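Local structure of hypothetical protein (Vibrio cholerae, 1XPJ) at residues V6-D9 with G10-Q14; E71-K75 with H76-Y80. The protein is of unknown function but is probably a hydrolase of the haloacid dehalogenase type, perhaps linked to capsular polysaccharide biosynthesis. One frame throughout, in Å; residues are numbered along the deposited sequence.

Contact 1. Residues V6-D9 with G10-Q14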
loop_
_atom_site.group_PDB
_atom_site.type_symbol
_atom_site.label_atom_id
_atom_site.label_comp_id
_atom_site.label_asym_id
_atom_site.label_seq_id
_atom_site.Cartn_x
_atom_site.Cartn_y
_atom_site.Cartn_z
ATOM N N VAL A 6 -15.013 7.863 1.859
ATOM C CA VAL A 6 -15.237 9.078 2.633
ATOM C C VAL A 6 -13.967 9.567 3.313
ATOM O O VAL A 6 -13.354 8.841 4.121
ATOM C CB VAL A 6 -16.291 8.847 3.742
ATOM C CG1 VAL A 6 -16.703 10.175 4.379
ATOM C CG2 VAL A 6 -17.504 8.069 3.189
ATOM N N ASP A 7 -13.589 10.799 2.997
ATOM C CA ASP A 7 -12.475 11.474 3.647
ATOM C C ASP A 7 -12.853 11.719 5.122
ATOM O O ASP A 7 -14.037 11.647 5.488
ATOM C CB ASP A 7 -12.218 12.786 2.911
ATOM C CG ASP A 7 -10.943 13.483 3.343
ATOM O OD1 ASP A 7 -9.919 12.823 3.590
ATOM O OD2 ASP A 7 -10.874 14.730 3.441
ATOM N N LEU A 8 -11.868 11.997 5.977
ATOM C CA LEU A 8 -12.167 12.124 7.395
ATOM C C LEU A 8 -12.165 13.585 7.840
ATOM O O LEU A 8 -13.219 14.099 8.208
ATOM C CB LEU A 8 -11.200 11.266 8.217
ATOM C CG LEU A 8 -11.153 11.315 9.746
ATOM C CD1 LEU A 8 -12.486 10.942 10.382
ATOM C CD2 LEU A 8 -10.056 10.354 10.206
ATOM N N ASP A 9 -10.993 14.233 7.799
ATOM C CA ASP A 9 -10.826 15.606 8.254
ATOM C C ASP A 9 -11.442 16.614 7.282
ATOM O O ASP A 9 -11.027 16.710 6.126
ATOM C CB ASP A 9 -9.335 15.929 8.466
ATOM C CG ASP A 9 -8.680 15.044 9.526
ATOM O OD1 ASP A 9 -9.133 15.048 10.681
ATOM O OD2 ASP A 9 -7.702 14.306 9.302
ATOM N N GLY A 10 -12.423 17.373 7.756
ATOM C CA GLY A 10 -13.102 18.348 6.925
ATOM C C GLY A 10 -14.374 17.812 6.289
ATOM O O GLY A 10 -15.199 18.591 5.813
ATOM N N THR A 11 -14.528 16.488 6.277
ATOM C CA THR A 11 -15.712 15.854 5.702
ATOM C C THR A 11 -16.580 15.333 6.821
ATOM O O THR A 11 -17.762 15.656 6.889
ATOM C CB THR A 11 -15.303 14.685 4.770
ATOM O OG1 THR A 11 -14.754 15.225 3.571
ATOM C CG2 THR A 11 -16.525 13.898 4.271
ATOM N N LEU A 12 -15.992 14.521 7.698
ATOM C CA LEU A 12 -16.699 14.048 8.880
ATOM C C LEU A 12 -16.442 14.957 10.094
ATOM O O LEU A 12 -17.156 14.865 11.091
ATOM C CB LEU A 12 -16.318 12.599 9.178
ATOM C CG LEU A 12 -17.158 11.471 8.569
ATOM C CD1 LEU A 12 -17.962 11.916 7.360
ATOM C CD2 LEU A 12 -16.292 10.267 8.215
ATOM N N THR A 13 -15.436 15.837 9.989
ATOM C CA THR A 13 -15.059 16.748 11.074
ATOM C C THR A 13 -15.126 18.220 10.644
ATOM O O THR A 13 -14.995 18.536 9.454
ATOM C CB THR A 13 -13.634 16.421 11.677
ATOM O OG1 THR A 13 -12.610 17.087 10.926
ATOM C CG2 THR A 13 -13.263 14.930 11.564
ATOM N N GLN A 14 -15.323 19.104 11.622
ATOM C CA GLN A 14 -15.355 20.538 11.385
ATOM C C GLN A 14 -13.955 21.135 11.371
ATOM O O GLN A 14 -13.788 22.351 11.189
ATOM C CB GLN A 14 -16.197 21.231 12.459
ATOM C CG GLN A 14 -17.667 20.850 12.420
ATOM C CD GLN A 14 -18.506 21.561 13.460
ATOM O OE1 GLN A 14 -18.134 22.621 13.959
ATOM N NE2 GLN A 14 -19.650 20.978 13.786
HETATM O O HOH W 1 -10.085 17.105 11.892
#

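Contact 2. Residues E71-K75 with H76-Y80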
loop_
_atom_site.group_PDB
_atom_site.type_symbol
_atom_site.label_atom_id
_atom_site.label_comp_id
_atom_site.label_asym_id
_atom_site.label_seq_id
_atom_site.Cartn_x
_atom_site.Cartn_y
_atom_site.Cartn_z
ATOM N N GLU A 71 -11.499 5.216 17.792
ATOM C CA GLU A 71 -12.090 5.761 19.011
ATOM C C GLU A 71 -13.062 6.911 18.697
ATOM O O GLU A 71 -14.138 6.934 19.167
ATOM C CB GLU A 71 -10.978 6.217 19.976
ATOM C CG GLU A 71 -11.532 6.758 21.294
ATOM C CD GLU A 71 -10.463 7.411 22.150
ATOM O OE1 GLU A 71 -10.030 8.536 21.810
ATOM O OE2 GLU A 71 -10.068 6.794 23.164
ATOM N N TRP A 72 -12.631 7.860 17.860
ATOM C CA TRP A 72 -13.455 9.003 17.492
ATOM C C TRP A 72 -14.694 8.599 16.689
ATOM O O TRP A 72 -15.804 9.071 16.961
ATOM C CB TRP A 72 -12.627 10.038 16.730
ATOM C CG TRP A 72 -13.332 11.332 16.502
ATOM C CD1 TRP A 72 -13.284 12.449 17.302
ATOM C CD2 TRP A 72 -14.205 11.661 15.410
ATOM N NE1 TRP A 72 -14.057 13.451 16.765
ATOM C CE2 TRP A 72 -14.637 12.997 15.603
ATOM C CE3 TRP A 72 -14.654 10.968 14.267
ATOM C CZ2 TRP A 72 -15.498 13.652 14.698
ATOM C CZ3 TRP A 72 -15.509 11.620 13.371
ATOM C CH2 TRP A 72 -15.921 12.949 13.594
ATOM N N LEU A 73 -14.499 7.723 15.711
ATOM C CA LEU A 73 -15.607 7.203 14.919
ATOM C C LEU A 73 -16.643 6.528 15.818
ATOM O O LEU A 73 -17.834 6.844 15.722
ATOM C CB LEU A 73 -15.109 6.267 13.789
ATOM C CG LEU A 73 -14.281 6.927 12.668
ATOM C CD1 LEU A 73 -13.461 5.906 11.923
ATOM C CD2 LEU A 73 -15.151 7.675 11.679
ATOM N N ASP A 74 -16.188 5.643 16.710
ATOM C CA ASP A 74 -17.077 4.988 17.695
ATOM C C ASP A 74 -17.835 5.950 18.612
ATOM O O ASP A 74 -19.046 5.793 18.836
ATOM C CB ASP A 74 -16.301 3.985 18.558
ATOM C CG ASP A 74 -15.747 2.821 17.748
ATOM O OD1 ASP A 74 -16.227 2.596 16.617
ATOM O OD2 ASP A 74 -14.832 2.075 18.162
ATOM N N LYS A 75 -17.111 6.929 19.153
ATOM C CA LYS A 75 -17.672 7.952 20.034
ATOM C C LYS A 75 -18.856 8.656 19.366
ATOM O O LYS A 75 -19.886 8.900 19.999
ATOM C CB LYS A 75 -16.581 8.966 20.400
ATOM C CG LYS A 75 -16.828 9.686 21.718
ATOM C CD LYS A 75 -17.006 11.180 21.509
ATOM C CE LYS A 75 -15.968 11.983 22.293
ATOM N NZ LYS A 75 -16.604 12.874 23.302
ATOM N N HIS A 76 -18.708 8.944 18.076
ATOM C CA HIS A 76 -19.686 9.740 17.355
ATOM C C HIS A 76 -20.669 8.931 16.515
ATOM O O HIS A 76 -21.442 9.499 15.741
ATOM C CB HIS A 76 -18.961 10.810 16.542
ATOM C CG HIS A 76 -18.259 11.808 17.405
ATOM N ND1 HIS A 76 -18.936 12.673 18.238
ATOM C CD2 HIS A 76 -16.941 12.046 17.608
ATOM C CE1 HIS A 76 -18.066 13.417 18.901
ATOM N NE2 HIS A 76 -16.849 13.053 18.541
ATOM N N GLN A 77 -20.659 7.610 16.707
ATOM C CA GLN A 77 -21.614 6.704 16.064
ATOM C C GLN A 77 -21.552 6.847 14.543
ATOM O O GLN A 77 -22.582 6.944 13.867
ATOM C CB GLN A 77 -23.055 6.938 16.584
ATOM C CG GLN A 77 -23.165 7.124 18.106
ATOM C CD GLN A 77 -23.610 5.863 18.827
ATOM O OE1 GLN A 77 -24.656 5.853 19.482
ATOM N NE2 GLN A 77 -22.819 4.801 18.713
ATOM N N VAL A 78 -20.333 6.895 14.007
ATOM C CA VAL A 78 -20.136 6.955 12.567
ATOM C C VAL A 78 -20.073 5.517 12.067
ATOM O O VAL A 78 -19.251 4.733 12.549
ATOM C CB VAL A 78 -18.856 7.705 12.197
ATOM C CG1 VAL A 78 -18.786 7.978 10.670
ATOM C CG2 VAL A 78 -18.748 8.986 12.995
ATOM N N PRO A 79 -20.962 5.149 11.140
ATOM C CA PRO A 79 -20.937 3.794 10.582
ATOM C C PRO A 79 -19.732 3.692 9.652
ATOM O O PRO A 79 -19.383 4.675 8.967
ATOM C CB PRO A 79 -22.264 3.697 9.812
ATOM C CG PRO A 79 -22.664 5.110 9.506
ATOM C CD PRO A 79 -22.021 5.985 10.538
ATOM N N TYR A 80 -19.065 2.542 9.671
ATOM C CA TYR A 80 -17.929 2.301 8.787
ATOM C C TYR A 80 -17.725 0.805 8.699
ATOM O O TYR A 80 -17.865 0.101 9.691
ATOM C CB TYR A 80 -16.642 3.026 9.269
ATOM C CG TYR A 80 -16.134 2.566 10.622
ATOM C CD1 TYR A 80 -15.140 1.578 10.726
ATOM C CD2 TYR A 80 -16.666 3.100 11.804
ATOM C CE1 TYR A 80 -14.679 1.129 12.000
ATOM C CE2 TYR A 80 -16.226 2.676 13.066
ATOM C CZ TYR A 80 -15.235 1.688 13.159
ATOM O OH TYR A 80 -14.810 1.277 14.408
HETATM O O HOH W 2 -20.638 3.784 17.592
HETATM O O HOH W 3 -19.287 2.818 15.045
#

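Contact 1. Residues V6-D9 with G10-Q14
Leu-8 O draws in the backbone N-H groups of Thr-11, Leu-12 and Thr-13 in a compact loop following strand 3-6, where Asp-7, Asp-9 and Thr-11 fit the DxDx(T/V) pattern of haloacid dehalogenase-like hydrolases. In that superfamily this loop belongs to the active site, and the same place is probable here; a bound tartrate near Asp-9 probably comes from the crystallisation liquor. Gly-10 has a phi of 94°, at which the carbonyl of Asp-9 leaves no room for a CB. Its N-H runs nearly straight, at 161°, to OG1 of Thr-13, closing the loop from within.

Next comes Thr-11, whose CB sits 3.4 Å from Asp-7 O. With CG2 anti to the backbone N, its methyl reaches Val-6 CG1 at 3.7 Å, while OG1 turns to the CB of Asp-7 and receives a weak hydrogen bond from Asp-99 N of a second subunit. Leu-12 N makes the shortest of the three bonds to Leu-8 O, 2.9 Å; those from Thr-11 N and Thr-13 N are weak. The Leu-12 side chain crosses Val-6 at about a right angle, its CD1 lying 3.7 Å from Val-6 CG1, and it also packs on Ile-45 and Leu-33.

Thr-13 finishes the loop. Its OG1 falls between backbone N and carbonyl carbon (chi1 87°), which sets it 3.5 Å from Asp-9 CA and leaves CG2 by Leu-8 O. Asp-9 OD1, in a salt bridge with Arg-49, accepts a hydrogen bond from a water at 2.6 Å, and the same water lies 2.7 Å from Thr-13 OG1.

Contact 2. Residues E71-K75 with H76-Y80
A Schellman motif ends helix 66-75 here, and the chain turns off toward strand 82-85. Gln-77 takes a left-handed backbone, phi 57°; Val-78 N bonds Leu-73 O almost straight at 3.0 Å, and Gln-77 N reaches Asp-74 O from above the carbonyl plane. One residue earlier, His-76 N still makes a helical bond to Trp-72 O.

The His-76 ring touches two side chains in different ways. Its CD2 lies over one face of the Trp-72 indole, 3.2 Å from CE2, but the rings meet obliquely, planes 53° apart, neither stacked nor edge-to-face. Lys-75 CD lies over a face of the imidazole, 3.7 Å from its centroid, in a CH-pi contact; this lysine runs alongside the histidine, bent along its length. Trp-72 NE1 spends its hydrogen on Val-23 O and not on the nearby imidazole.

Leu-73 is buried. Its CD2 rests 3.7 Å from Val-78 CB, which packs on Ile-30 and Leu-33 of helix 27-38, while its CB touches Tyr-80 CE2 at 3.8 Å and its CD1 lies over that ring. Tyr-80 CG lies between the backbone N and the carbonyl carbon (chi1 63°), which turns the ring toward Leu-73 and Asp-74; OH donates to Asp-74 OD1 at 2.9 Å, on the syn side of the carboxylate.

Two waters bridge the segments: one joins Asp-74 O to Gln-77 NE2, another donates to Val-78 O and, weakly, to Asp-74 OD1. Asp-74 is thus tied to the departing chain through both its backbone and its carboxylate, and the phenol bond would be expected to favour the charged aspartate.

Both contacts are turns closed by short-range backbone bonds, but they sit at different depths. Contact 1 is buried near the centre of the chain, at the end of strand 3-6 and against a second subunit; contact 2 is only partly buried, at the C-terminal end of helix 66-75, with Tyr-80 packing on Ile-63 of a third subunit. One gathers N-H groups on a single carbonyl oxygen beside aspartates; the other combines a helix cap with rings, aliphatic chains and bridging waters. They meet directly: CH2 of Trp-72 lies 3.4 Å from Leu-12 O and also touches the methyl of Thr-13, while Leu-12 and Val-78 pack together, both resting on Leu-33 of helix 27-38.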